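Local coordinates for immunomodulatory active chitinase (Trichuris suis, PDB 6G9C), which probably hydrolyses chitin as a family 18 glycosidase and displays immunomodulatory properties in inflammatory lung disease, at residues 270-275 with 363-368; 35-40 with 389-394; 234-239 with 351-356; 62-67 with 104-109. All blocks are in the same frame, centred on the assembly; numbering follows the deposited sequence.

Contact 1: residues 270-275 with 363-368. With EDO (1,2-ethanediol), chain C.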
loop_
_atom_site.group_PDB
_atom_site.type_symbol
_atom_site.label_atom_id
_atom_site.label_comp_id
_atom_site.label_asym_id
_atom_site.label_seq_id
_atom_site.Cartn_x
_atom_site.Cartn_y
_atom_site.Cartn_z
ATOM N N ILE A 270 10.261 -24.899 -6.632
ATOM C CA ILE A 270 11.204 -25.744 -5.897
ATOM C C ILE A 270 11.591 -25.072 -4.582
ATOM O O ILE A 270 12.103 -23.946 -4.573
ATOM C CB ILE A 270 12.453 -26.032 -6.741
ATOM C CG1 ILE A 270 12.058 -26.650 -8.089
ATOM C CG2 ILE A 270 13.427 -26.933 -5.956
ATOM C CD1 ILE A 270 11.323 -27.953 -7.971
ATOM N N GLY A 271 11.398 -25.786 -3.476
ATOM C CA GLY A 271 11.714 -25.229 -2.170
ATOM C C GLY A 271 13.207 -25.295 -1.862
ATOM O O GLY A 271 13.879 -26.294 -2.120
ATOM N N LEU A 272 13.709 -24.219 -1.265
ATOM C CA LEU A 272 15.130 -24.086 -0.915
ATOM C C LEU A 272 15.232 -23.771 0.572
ATOM O O LEU A 272 14.737 -22.712 1.013
ATOM C CB LEU A 272 15.822 -22.985 -1.729
ATOM C CG LEU A 272 15.671 -23.021 -3.250
ATOM C CD1 LEU A 272 16.284 -21.768 -3.840
ATOM C CD2 LEU A 272 16.318 -24.257 -3.836
ATOM N N PRO A 273 15.840 -24.637 1.380
ATOM C CA PRO A 273 15.970 -24.342 2.813
ATOM C C PRO A 273 17.167 -23.444 3.076
ATOM O O PRO A 273 18.238 -23.644 2.506
ATOM C CB PRO A 273 16.196 -25.725 3.433
ATOM C CG PRO A 273 16.862 -26.511 2.341
ATOM C CD PRO A 273 16.336 -25.985 1.037
ATOM N N THR A 274 16.996 -22.464 3.972
ATOM C CA THR A 274 18.141 -21.681 4.451
ATOM C C THR A 274 18.534 -22.072 5.867
ATOM O O THR A 274 19.356 -21.381 6.493
ATOM C CB THR A 274 17.858 -20.178 4.385
ATOM O OG1 THR A 274 16.637 -19.886 5.076
ATOM C CG2 THR A 274 17.768 -19.705 2.937
ATOM N N TYR A 275 17.952 -23.154 6.388
ATOM C CA TYR A 275 18.314 -23.787 7.645
ATOM C C TYR A 275 18.944 -25.140 7.350
ATOM O O TYR A 275 18.908 -25.644 6.220
ATOM C CB TYR A 275 17.096 -23.978 8.561
ATOM C CG TYR A 275 16.135 -24.973 7.944
ATOM C CD1 TYR A 275 15.273 -24.576 6.932
ATOM C CD2 TYR A 275 16.165 -26.314 8.297
ATOM C CE1 TYR A 275 14.411 -25.489 6.311
ATOM C CE2 TYR A 275 15.316 -27.236 7.683
ATOM C CZ TYR A 275 14.454 -26.809 6.687
ATOM O OH TYR A 275 13.635 -27.705 6.070
ATOM N N GLY A 363 9.125 -24.196 -12.364
ATOM C CA GLY A 363 8.411 -22.928 -12.339
ATOM C C GLY A 363 9.143 -21.816 -11.623
ATOM O O GLY A 363 8.910 -20.632 -11.905
ATOM N N GLY A 364 10.012 -22.165 -10.695
ATOM C CA GLY A 364 10.804 -21.183 -9.974
ATOM C C GLY A 364 11.290 -21.776 -8.665
ATOM O O GLY A 364 11.424 -22.998 -8.532
ATOM N N ALA A 365 11.518 -20.891 -7.701
ATOM C CA ALA A 365 12.038 -21.296 -6.403
ATOM C C ALA A 365 11.357 -20.496 -5.312
ATOM O O ALA A 365 10.854 -19.389 -5.539
ATOM C CB ALA A 365 13.564 -21.089 -6.316
ATOM N N PHE A 366 11.356 -21.069 -4.114
ATOM C CA PHE A 366 10.990 -20.335 -2.918
ATOM C C PHE A 366 11.942 -20.733 -1.801
ATOM O O PHE A 366 12.525 -21.825 -1.824
ATOM C CB PHE A 366 9.524 -20.577 -2.525
ATOM C CG PHE A 366 9.268 -21.923 -1.880
ATOM C CD1 PHE A 366 9.375 -22.081 -0.503
ATOM C CD2 PHE A 366 8.896 -23.021 -2.652
ATOM C CE1 PHE A 366 9.122 -23.300 0.101
ATOM C CE2 PHE A 366 8.657 -24.242 -2.063
ATOM C CZ PHE A 366 8.767 -24.390 -0.684
ATOM N N VAL A 367 12.122 -19.834 -0.833
ATOM C CA VAL A 367 13.021 -20.089 0.289
ATOM C C VAL A 367 12.225 -20.154 1.587
ATOM O O VAL A 367 11.329 -19.338 1.843
ATOM C CB VAL A 367 14.157 -19.042 0.401
ATOM C CG1 VAL A 367 14.999 -19.057 -0.850
ATOM C CG2 VAL A 367 13.589 -17.652 0.625
ATOM N N TRP A 368 12.563 -21.131 2.408
ATOM C CA TRP A 368 12.124 -21.198 3.802
ATOM C C TRP A 368 13.411 -21.100 4.624
ATOM O O TRP A 368 14.140 -22.086 4.712
ATOM C CB TRP A 368 11.352 -22.508 4.076
ATOM C CG TRP A 368 10.969 -22.659 5.513
ATOM C CD1 TRP A 368 11.737 -23.174 6.512
ATOM C CD2 TRP A 368 9.727 -22.271 6.119
ATOM N NE1 TRP A 368 11.057 -23.130 7.707
ATOM C CE2 TRP A 368 9.821 -22.579 7.493
ATOM C CE3 TRP A 368 8.552 -21.694 5.633
ATOM C CZ2 TRP A 368 8.789 -22.319 8.389
ATOM C CZ3 TRP A 368 7.524 -21.435 6.518
ATOM C CH2 TRP A 368 7.648 -21.744 7.883
HETATM C C1 EDO C . 12.796 -25.180 10.024
HETATM O O1 EDO C . 12.023 -23.995 10.224
HETATM C C2 EDO C . 13.451 -25.470 11.364
HETATM O O2 EDO C . 12.473 -25.773 12.368
#

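Contact 2: residues 35-40 with 389-394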
loop_
_atom_site.group_PDB
_atom_site.type_symbol
_atom_site.label_atom_id
_atom_site.label_comp_id
_atom_site.label_asym_id
_atom_site.label_seq_id
_atom_site.Cartn_x
_atom_site.Cartn_y
_atom_site.Cartn_z
ATOM N N ARG A 35 9.774 -16.341 -7.861
ATOM C CA ARG A 35 10.722 -16.247 -6.750
ATOM C C ARG A 35 9.939 -15.943 -5.482
ATOM O O ARG A 35 9.419 -14.837 -5.327
ATOM C CB ARG A 35 11.795 -15.183 -7.004
ATOM C CG ARG A 35 12.583 -15.455 -8.271
ATOM C CD ARG A 35 13.642 -14.386 -8.518
ATOM N NE ARG A 35 13.066 -13.156 -9.051
ATOM C CZ ARG A 35 12.979 -12.019 -8.370
ATOM N NH1 ARG A 35 13.429 -11.956 -7.128
ATOM N NH2 ARG A 35 12.439 -10.944 -8.929
ATOM N N GLY A 36 9.844 -16.924 -4.580
ATOM C CA GLY A 36 9.091 -16.731 -3.350
ATOM C C GLY A 36 9.919 -16.807 -2.079
ATOM O O GLY A 36 10.981 -17.431 -2.068
ATOM N N CYS A 37 9.438 -16.189 -0.998
ATOM C CA CYS A 37 10.137 -16.177 0.280
ATOM C C CYS A 37 9.131 -16.250 1.407
ATOM O O CYS A 37 8.177 -15.471 1.418
ATOM C CB CYS A 37 10.960 -14.891 0.469
ATOM S SG CYS A 37 12.168 -14.577 -0.817
ATOM N N TYR A 38 9.383 -17.105 2.393
ATOM C CA TYR A 38 8.544 -17.139 3.587
ATOM C C TYR A 38 9.091 -16.211 4.672
ATOM O O TYR A 38 10.264 -16.301 5.059
ATOM C CB TYR A 38 8.425 -18.551 4.140
ATOM C CG TYR A 38 7.392 -19.385 3.407
ATOM C CD1 TYR A 38 7.699 -19.981 2.191
ATOM C CD2 TYR A 38 6.102 -19.531 3.909
ATOM C CE1 TYR A 38 6.737 -20.735 1.499
ATOM C CE2 TYR A 38 5.142 -20.295 3.229
ATOM C CZ TYR A 38 5.472 -20.878 2.017
ATOM O OH TYR A 38 4.551 -21.632 1.299
ATOM N N PHE A 39 8.230 -15.309 5.136
ATOM C CA PHE A 39 8.402 -14.562 6.375
ATOM C C PHE A 39 7.748 -15.345 7.509
ATOM O O PHE A 39 6.693 -15.962 7.309
ATOM C CB PHE A 39 7.747 -13.181 6.216
ATOM C CG PHE A 39 7.758 -12.342 7.465
ATOM C CD1 PHE A 39 6.740 -12.445 8.404
ATOM C CD2 PHE A 39 8.785 -11.436 7.686
ATOM C CE1 PHE A 39 6.753 -11.671 9.547
ATOM C CE2 PHE A 39 8.806 -10.658 8.831
ATOM C CZ PHE A 39 7.800 -10.775 9.759
ATOM N N THR A 40 8.358 -15.326 8.703
ATOM C CA THR A 40 7.798 -16.030 9.856
ATOM C C THR A 40 7.576 -15.065 11.017
ATOM O O THR A 40 8.483 -14.307 11.386
ATOM C CB THR A 40 8.675 -17.213 10.320
ATOM O OG1 THR A 40 9.914 -16.729 10.862
ATOM C CG2 THR A 40 8.957 -18.178 9.163
ATOM N N PRO A 389 23.252 -13.659 1.384
ATOM C CA PRO A 389 24.103 -14.370 0.414
ATOM C C PRO A 389 23.393 -15.552 -0.235
ATOM O O PRO A 389 23.663 -15.871 -1.401
ATOM C CB PRO A 389 25.302 -14.823 1.263
ATOM C CG PRO A 389 24.755 -14.905 2.662
ATOM C CD PRO A 389 23.762 -13.778 2.760
ATOM N N LEU A 390 22.486 -16.204 0.489
ATOM C CA LEU A 390 21.750 -17.328 -0.082
ATOM C C LEU A 390 20.576 -16.858 -0.938
ATOM O O LEU A 390 20.461 -17.229 -2.112
ATOM C CB LEU A 390 21.238 -18.254 1.028
ATOM C CG LEU A 390 22.279 -18.853 1.973
ATOM C CD1 LEU A 390 21.676 -19.989 2.780
ATOM C CD2 LEU A 390 23.473 -19.327 1.187
ATOM N N ILE A 391 19.695 -16.036 -0.367
ATOM C CA ILE A 391 18.430 -15.744 -1.040
ATOM C C ILE A 391 18.638 -14.857 -2.269
ATOM O O ILE A 391 17.899 -14.979 -3.256
ATOM C CB ILE A 391 17.438 -15.151 -0.019
ATOM C CG1 ILE A 391 17.182 -16.181 1.083
ATOM C CG2 ILE A 391 16.102 -14.795 -0.674
ATOM C CD1 ILE A 391 16.369 -15.660 2.228
ATOM N N SER A 392 19.668 -13.989 -2.262
ATOM C CA SER A 392 19.986 -13.173 -3.436
ATOM C C SER A 392 20.184 -13.997 -4.699
ATOM O O SER A 392 20.038 -13.455 -5.802
ATOM C CB SER A 392 21.278 -12.356 -3.221
ATOM O OG SER A 392 21.173 -11.517 -2.094
ATOM N N LEU A 393 20.551 -15.276 -4.561
ATOM C CA LEU A 393 20.847 -16.099 -5.730
ATOM C C LEU A 393 19.626 -16.310 -6.615
ATOM O O LEU A 393 19.784 -16.601 -7.804
ATOM C CB LEU A 393 21.409 -17.455 -5.289
ATOM C CG LEU A 393 22.818 -17.361 -4.671
ATOM C CD1 LEU A 393 23.234 -18.680 -4.041
ATOM C CD2 LEU A 393 23.823 -16.927 -5.708
ATOM N N MET A 394 18.414 -16.213 -6.058
ATOM C CA MET A 394 17.214 -16.364 -6.877
ATOM C C MET A 394 17.123 -15.251 -7.918
ATOM O O MET A 394 17.077 -15.509 -9.127
ATOM C CB MET A 394 15.960 -16.385 -5.992
ATOM C CG MET A 394 15.807 -17.640 -5.152
ATOM S SD MET A 394 14.109 -17.854 -4.550
ATOM C CE MET A 394 13.900 -16.388 -3.555
#

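Contact 3: residues 234-239 with 351-356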
loop_
_atom_site.group_PDB
_atom_site.type_symbol
_atom_site.label_atom_id
_atom_site.label_comp_id
_atom_site.label_asym_id
_atom_site.label_seq_id
_atom_site.Cartn_x
_atom_site.Cartn_y
_atom_site.Cartn_z
ATOM N N SER A 234 18.189 -31.763 2.311
ATOM C CA SER A 234 17.578 -31.476 1.009
ATOM C C SER A 234 18.584 -31.771 -0.087
ATOM O O SER A 234 19.197 -30.858 -0.661
ATOM C CB SER A 234 17.087 -30.026 0.950
ATOM O OG SER A 234 16.380 -29.742 -0.250
ATOM N N PRO A 235 18.807 -33.048 -0.398
ATOM C CA PRO A 235 19.752 -33.380 -1.464
ATOM C C PRO A 235 19.149 -33.058 -2.814
ATOM O O PRO A 235 17.962 -33.296 -3.053
ATOM C CB PRO A 235 19.970 -34.888 -1.297
ATOM C CG PRO A 235 18.694 -35.390 -0.672
ATOM C CD PRO A 235 18.145 -34.249 0.166
ATOM N N LEU A 236 19.977 -32.502 -3.698
ATOM C CA LEU A 236 19.522 -32.259 -5.063
ATOM C C LEU A 236 19.322 -33.572 -5.809
ATOM O O LEU A 236 18.302 -33.757 -6.482
ATOM C CB LEU A 236 20.514 -31.361 -5.811
ATOM C CG LEU A 236 20.166 -31.083 -7.280
ATOM C CD1 LEU A 236 18.761 -30.498 -7.399
ATOM C CD2 LEU A 236 21.196 -30.151 -7.910
ATOM N N TYR A 237 20.278 -34.500 -5.690
ATOM C CA TYR A 237 20.181 -35.809 -6.314
ATOM C C TYR A 237 20.341 -36.909 -5.275
ATOM O O TYR A 237 20.866 -36.691 -4.180
ATOM C CB TYR A 237 21.256 -36.031 -7.382
ATOM C CG TYR A 237 21.444 -34.909 -8.365
ATOM C CD1 TYR A 237 20.551 -34.721 -9.411
ATOM C CD2 TYR A 237 22.541 -34.055 -8.269
ATOM C CE1 TYR A 237 20.738 -33.706 -10.328
ATOM C CE2 TYR A 237 22.736 -33.038 -9.180
ATOM C CZ TYR A 237 21.832 -32.869 -10.206
ATOM O OH TYR A 237 22.021 -31.858 -11.117
ATOM N N SER A 238 19.927 -38.114 -5.661
ATOM C CA SER A 238 20.164 -39.291 -4.841
ATOM C C SER A 238 21.646 -39.656 -4.844
ATOM O O SER A 238 22.406 -39.290 -5.742
ATOM C CB SER A 238 19.347 -40.476 -5.352
ATOM O OG SER A 238 19.749 -40.814 -6.665
ATOM N N ARG A 239 22.052 -40.392 -3.816
ATOM C CA ARG A 239 23.422 -40.863 -3.675
ATOM C C ARG A 239 23.452 -42.377 -3.826
ATOM O O ARG A 239 22.503 -43.068 -3.449
ATOM C CB ARG A 239 24.010 -40.468 -2.318
ATOM C CG ARG A 239 23.557 -39.116 -1.807
ATOM C CD ARG A 239 24.062 -38.892 -0.387
ATOM N NE ARG A 239 25.522 -38.834 -0.318
ATOM C CZ ARG A 239 26.289 -39.717 0.320
ATOM N NH1 ARG A 239 25.745 -40.752 0.955
ATOM N NH2 ARG A 239 27.610 -39.560 0.327
ATOM N N LYS A 351 23.431 -22.469 -5.549
ATOM C CA LYS A 351 23.829 -22.244 -6.933
ATOM C C LYS A 351 23.491 -23.446 -7.793
ATOM O O LYS A 351 22.951 -23.309 -8.900
ATOM C CB LYS A 351 25.339 -21.965 -7.010
ATOM C CG LYS A 351 25.722 -20.569 -7.366
ATOM C CD LYS A 351 27.249 -20.372 -7.240
ATOM C CE LYS A 351 28.042 -21.390 -8.055
ATOM N NZ LYS A 351 29.526 -21.177 -7.940
ATOM N N ALA A 352 23.850 -24.640 -7.317
ATOM C CA ALA A 352 23.588 -25.842 -8.095
ATOM C C ALA A 352 22.089 -26.050 -8.276
ATOM O O ALA A 352 21.624 -26.336 -9.385
ATOM C CB ALA A 352 24.234 -27.052 -7.420
ATOM N N LYS A 353 21.317 -25.877 -7.199
ATOM C CA LYS A 353 19.874 -26.108 -7.253
ATOM C C LYS A 353 19.171 -25.090 -8.151
ATOM O O LYS A 353 18.326 -25.456 -8.976
ATOM C CB LYS A 353 19.296 -26.067 -5.839
ATOM C CG LYS A 353 19.707 -27.275 -4.997
ATOM C CD LYS A 353 19.253 -27.121 -3.556
ATOM C CE LYS A 353 19.434 -28.424 -2.788
ATOM N NZ LYS A 353 19.106 -28.257 -1.337
ATOM N N ILE A 354 19.498 -23.805 -7.994
ATOM C CA ILE A 354 18.825 -22.765 -8.772
ATOM C C ILE A 354 19.206 -22.850 -10.247
ATOM O O ILE A 354 18.371 -22.610 -11.131
ATOM C CB ILE A 354 19.131 -21.380 -8.173
ATOM C CG1 ILE A 354 18.568 -21.306 -6.751
ATOM C CG2 ILE A 354 18.534 -20.258 -9.032
ATOM C CD1 ILE A 354 18.933 -20.048 -6.009
ATOM N N ASN A 355 20.473 -23.161 -10.544
ATOM C CA ASN A 355 20.861 -23.392 -11.932
ATOM C C ASN A 355 20.177 -24.635 -12.488
ATOM O O ASN A 355 19.820 -24.679 -13.671
ATOM C CB ASN A 355 22.381 -23.523 -12.046
ATOM C CG ASN A 355 23.083 -22.180 -12.052
ATOM O OD1 ASN A 355 22.720 -21.274 -12.802
ATOM N ND2 ASN A 355 24.099 -22.048 -11.216
ATOM N N TRP A 356 19.978 -25.651 -11.643
ATOM C CA TRP A 356 19.231 -26.833 -12.063
ATOM C C TRP A 356 17.773 -26.491 -12.390
ATOM O O TRP A 356 17.229 -26.954 -13.400
ATOM C CB TRP A 356 19.305 -27.901 -10.971
ATOM C CG TRP A 356 18.466 -29.105 -11.251
ATOM C CD1 TRP A 356 18.813 -30.194 -11.996
ATOM C CD2 TRP A 356 17.131 -29.343 -10.789
ATOM N NE1 TRP A 356 17.776 -31.097 -12.026
ATOM C CE2 TRP A 356 16.733 -30.599 -11.288
ATOM C CE3 TRP A 356 16.239 -28.619 -9.993
ATOM C CZ2 TRP A 356 15.478 -31.144 -11.026
ATOM C CZ3 TRP A 356 14.988 -29.164 -9.737
ATOM C CH2 TRP A 356 14.623 -30.413 -10.247
HETATM O O HOH W 1 16.279 -27.602 -1.875
#

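Contact 4: residues 62-67 with 104-109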
loop_
_atom_site.group_PDB
_atom_site.type_symbol
_atom_site.label_atom_id
_atom_site.label_comp_id
_atom_site.label_asym_id
_atom_site.label_seq_id
_atom_site.Cartn_x
_atom_site.Cartn_y
_atom_site.Cartn_z
ATOM N N CYS A 62 12.415 -11.144 -3.602
ATOM C CA CYS A 62 11.331 -12.080 -3.878
ATOM C C CYS A 62 10.276 -11.358 -4.699
ATOM O O CYS A 62 10.142 -10.139 -4.600
ATOM C CB CYS A 62 10.675 -12.595 -2.585
ATOM S SG CYS A 62 11.928 -13.139 -1.438
ATOM N N GLU A 63 9.532 -12.099 -5.523
ATOM C CA GLU A 63 8.314 -11.492 -6.055
ATOM C C GLU A 63 7.124 -11.719 -5.137
ATOM O O GLU A 63 6.214 -10.884 -5.089
ATOM C CB GLU A 63 7.977 -12.013 -7.453
ATOM C CG GLU A 63 7.008 -11.084 -8.174
ATOM C CD GLU A 63 6.528 -11.621 -9.501
ATOM O OE1 GLU A 63 7.061 -12.652 -9.968
ATOM O OE2 GLU A 63 5.610 -11.002 -10.077
ATOM N N TYR A 64 7.134 -12.818 -4.395
ATOM C CA TYR A 64 6.056 -13.190 -3.502
ATOM C C TYR A 64 6.639 -13.399 -2.114
ATOM O O TYR A 64 7.607 -14.151 -1.951
ATOM C CB TYR A 64 5.370 -14.479 -3.971
ATOM C CG TYR A 64 4.898 -14.464 -5.409
ATOM C CD1 TYR A 64 5.748 -14.828 -6.444
ATOM C CD2 TYR A 64 3.593 -14.103 -5.725
ATOM C CE1 TYR A 64 5.313 -14.820 -7.766
ATOM C CE2 TYR A 64 3.143 -14.096 -7.045
ATOM C CZ TYR A 64 4.005 -14.459 -8.053
ATOM O OH TYR A 64 3.569 -14.452 -9.356
ATOM N N ILE A 65 6.052 -12.748 -1.117
ATOM C CA ILE A 65 6.338 -13.055 0.280
ATOM C C ILE A 65 5.151 -13.830 0.829
ATOM O O ILE A 65 4.002 -13.404 0.664
ATOM C CB ILE A 65 6.595 -11.791 1.112
ATOM C CG1 ILE A 65 7.977 -11.198 0.773
ATOM C CG2 ILE A 65 6.490 -12.127 2.600
ATOM C CD1 ILE A 65 8.148 -9.809 1.304
ATOM N N PHE A 66 5.427 -14.955 1.484
ATOM C CA PHE A 66 4.393 -15.766 2.126
ATOM C C PHE A 66 4.493 -15.539 3.629
ATOM O O PHE A 66 5.562 -15.732 4.220
ATOM C CB PHE A 66 4.555 -17.248 1.785
ATOM C CG PHE A 66 4.479 -17.531 0.316
ATOM C CD1 PHE A 66 5.611 -17.436 -0.480
ATOM C CD2 PHE A 66 3.270 -17.863 -0.279
ATOM C CE1 PHE A 66 5.546 -17.665 -1.839
ATOM C CE2 PHE A 66 3.196 -18.103 -1.642
ATOM C CZ PHE A 66 4.336 -17.992 -2.422
ATOM N N TYR A 67 3.391 -15.105 4.238
ATOM C CA TYR A 67 3.387 -14.744 5.653
ATOM C C TYR A 67 2.966 -15.954 6.486
ATOM O O TYR A 67 1.786 -16.330 6.495
ATOM C CB TYR A 67 2.466 -13.553 5.889
ATOM C CG TYR A 67 2.656 -12.918 7.241
ATOM C CD1 TYR A 67 2.177 -13.539 8.393
ATOM C CD2 TYR A 67 3.345 -11.706 7.382
ATOM C CE1 TYR A 67 2.352 -12.973 9.638
ATOM C CE2 TYR A 67 3.523 -11.133 8.633
ATOM C CZ TYR A 67 3.029 -11.776 9.754
ATOM O OH TYR A 67 3.194 -11.220 10.997
ATOM N N LYS A 104 4.103 -9.055 -4.109
ATOM C CA LYS A 104 2.837 -9.635 -3.677
ATOM C C LYS A 104 3.041 -10.315 -2.330
ATOM O O LYS A 104 4.035 -11.014 -2.132
ATOM C CB LYS A 104 2.315 -10.657 -4.694
ATOM C CG LYS A 104 2.176 -10.144 -6.121
ATOM C CD LYS A 104 1.265 -8.950 -6.172
ATOM C CE LYS A 104 0.947 -8.551 -7.607
ATOM N NZ LYS A 104 0.859 -7.068 -7.749
ATOM N N VAL A 105 2.095 -10.133 -1.412
ATOM C CA VAL A 105 2.191 -10.709 -0.072
ATOM C C VAL A 105 0.981 -11.606 0.149
ATOM O O VAL A 105 -0.163 -11.130 0.118
ATOM C CB VAL A 105 2.261 -9.623 1.014
ATOM C CG1 VAL A 105 2.447 -10.257 2.387
ATOM C CG2 VAL A 105 3.389 -8.636 0.724
ATOM N N LEU A 106 1.233 -12.890 0.401
ATOM C CA LEU A 106 0.188 -13.882 0.615
ATOM C C LEU A 106 0.210 -14.320 2.071
ATOM O O LEU A 106 1.263 -14.334 2.713
ATOM C CB LEU A 106 0.379 -15.106 -0.292
ATOM C CG LEU A 106 0.201 -14.937 -1.808
ATOM C CD1 LEU A 106 1.484 -14.406 -2.459
ATOM C CD2 LEU A 106 -0.206 -16.267 -2.428
ATOM N N LEU A 107 -0.957 -14.659 2.598
ATOM C CA LEU A 107 -1.076 -15.163 3.959
ATOM C C LEU A 107 -1.072 -16.685 3.935
ATOM O O LEU A 107 -1.874 -17.294 3.222
ATOM C CB LEU A 107 -2.367 -14.656 4.610
ATOM C CG LEU A 107 -2.607 -15.070 6.067
ATOM C CD1 LEU A 107 -1.458 -14.541 6.972
ATOM C CD2 LEU A 107 -3.966 -14.555 6.533
ATOM N N SER A 108 -0.182 -17.292 4.722
ATOM C CA SER A 108 -0.108 -18.744 4.842
ATOM C C SER A 108 -0.854 -19.219 6.079
ATOM O O SER A 108 -0.873 -18.544 7.113
ATOM C CB SER A 108 1.356 -19.214 4.910
ATOM O OG SER A 108 2.027 -18.998 3.674
ATOM N N LEU A 109 -1.477 -20.400 5.959
ATOM C CA LEU A 109 -2.239 -21.015 7.035
ATOM C C LEU A 109 -1.827 -22.474 7.172
ATOM O O LEU A 109 -1.769 -23.207 6.180
ATOM C CB LEU A 109 -3.750 -20.916 6.772
ATOM C CG LEU A 109 -4.590 -21.406 7.933
ATOM C CD1 LEU A 109 -4.433 -20.435 9.096
ATOM C CD2 LEU A 109 -6.060 -21.512 7.511
#

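Contact 1: residues 270-275 with 363-368
Leu-272 and Phe-366 share the shortest of five backbone hydrogen bonds here: Leu-272 N donates to Phe-366 O over 2.7 Å, though the N-H...O angle is only 138°. Ile-270 N to Gly-364 O, Phe-366 N to Ile-270 O and Trp-368 N to Leu-272 O complete the parallel ladder, and Thr-274 N extends it to Trp-368 O (3.0 Å). Beyond the ladder, Trp-368 NE1 gives a nearly straight bond (2.8 Å, 178°) to O1 of a bound ethanediol. That molecule's C1 lies 3.8 Å above the plane of the Tyr-275 ring, over its centre.

The same tyrosine presents CE1 to the indole edge, 3.5 Å from Trp-368 CD1, with the ring planes at right angles. Its hydroxyl is held by Asp-221. Phe-366 CG sits between its backbone N and carbonyl carbon (chi1 76°), which swings the ring across the neighbouring strand, and Gly-271 CA meets its face in a CH-pi contact, 3.5 Å from the centroid. On the opposite face of the sheet Leu-272 CD1 packs on Ala-365 CB (3.7 Å), where Leu-272 also touches Met-350 and Ile-354 of helix 347-360.

The ethanediol, probably from the crystallisation liquor, also bonds Tyr-372 OH. These are adjacent parallel strands of the TIM barrel of family 18 chitinases; as in relatives, the tryptophan ending strand 364-368 probably floors the substrate cleft.

Contact 2: residues 35-40 with 389-394
Met-394 reaches from helix 392-398 to the backbone of strand 34-40 and puts its methyl CE 3.4 Å from Gly-36 O and 3.7 Å from Cys-37 SG. The shape of the thioether explains this: the chain runs out nearly extended through CG and SD (chi2 -162°), then turns at the last bond (chi3 -62°), which brings CE round to face both the carbonyl oxygen and the cysteine sulfur.

Cys-37 holds SG beside its own backbone N, opposite the carbonyl carbon (chi1 -57°). There the sulfur faces the helix while still bonded to Cys-62, and its second apolar neighbour is Ile-391 CG2, at 3.9 Å. Arg-35 passes Met-394 at a slant. Its CD rests 3.6 Å from Met-394 C and 4.0 Å from Met-394 CB, and the bend about the CG-CD bond turns the guanidinium off toward Asn-60, whose O is hydrogen-bonded to NH1. The arginine therefore meets the helix with its aliphatic part, and the contact between the two segments is wholly van der Waals.

Ala-365 and Val-367 of the adjoining strand 364-368 border the same apolar patch, while Asp-373 takes the backbone N-H groups of Leu-390 and Ile-391. A helix laid against the outer wall where the first and last parallel strands join is characteristic of a closed TIM barrel.

Contact 3: residues 234-239 with 351-356
Lys-353 stretches from helix 347-360 to Ser-234, and its NZ donates to Ser-234 O over 2.7 Å, in the carbonyl plane and on a lone pair. Beyond CG the lysine chain is fully extended, which brings the ammonium to the loop. NZ has further partners: a salt bridge to Asp-345, a water at 3.0 Å, and a weak bond to Ser-234 OG at 3.3 Å. The buried charge is thus met by a carboxylate as well as by neutral oxygens. Ser-234 OG is satisfied too, taking a hydrogen bond from the same water (2.7 Å) and being hydrogen-bonded to Cys-219 O.

Leu-236 forms the apolar part of the contact. Its CD1 lies over the face of the Trp-356 indole, 3.9 Å from Trp-356 CD2, and its CG stands over the ring of Tyr-237. That tyrosine turns an edge toward the indole face in an offset edge-to-face pair, planes at 90° and centroids 5.8 Å apart.

Trp-356 also meets Val-251 and Ser-255 of helix 251-261, while Lys-353 touches Leu-272 on strand 268-281. Loop 234-239 thus lies against helix 347-360 and next to helix 251-261, outside the strands of the barrel.

Contact 4: residues 62-67 with 104-109
Ile-65 is bonded to two residues of strand 104-110: its N donates to Lys-104 O (2.8 Å) and its O accepts from Leu-106 N. Tyr-67 repeats the pattern, its N donating to Leu-106 O (2.7 Å) and its O accepting from Ser-108 N. A fifth bond, Lys-104 N to Glu-63 O at 3.0 Å, starts this parallel ladder. Weaker CA-H...O contacts lie between these bonds, such as Val-105 CA to Ile-65 O (3.3 Å).

Apolar packing covers both faces. On one, Leu-106 holds CG anti to its carbonyl carbon (chi1 -67°), which lets it divide its methyls: CD1 meets the edge of the Tyr-64 ring, 3.9 Å from Tyr-64 CD2, while Leu-106 CD2 lies 3.9 Å from Phe-66 CE2. Phe-66 and Leu-106 run side by side in the same direction, and Tyr-38 stacks on the phenylalanine. On the other face Leu-107 CD1 packs against Tyr-67 CD1 (4.0 Å), and Tyr-67 and Val-105 continue onto helix 85-94.

Two polar side chains are satisfied elsewhere: Tyr-67 OH bonds Asp-85, and Ser-108 OG bonds Asp-149. Ser-108 opens the SxGG sequence, and Asp-149 belongs to the DxxDxDxE signature of family 18. The chemistry therefore implies a wall held by backbone bonds and clad in apolar groups, whose C-terminal end offers a hydroxyl that probably helps position the acidic centre of the active site.

How the contacts relate
Contacts 1, 2 and 4 lie on the barrel wall: strand 34-40 of contact 2 stands between strand 364-368 of contact 1 and strand 64-72 of contact 4. Gly-36 N and Ala-365 O, 2.8 Å apart, probably bond on one flank, and Arg-35 O with Glu-63 N (2.7 Å) on the other, where the Cys-37 to Cys-62 disulfide also joins contacts 2 and 4. Contact 3 lies outside, its centre about 11 Å from that of contact 1, with Ile-354 touching both Leu-272 and Leu-393. Contacts 3 and 4 are about 24 Å apart between centres. Tyr-38 links Trp-368 at the probable cleft to Asp-149, which Ser-108 also reaches.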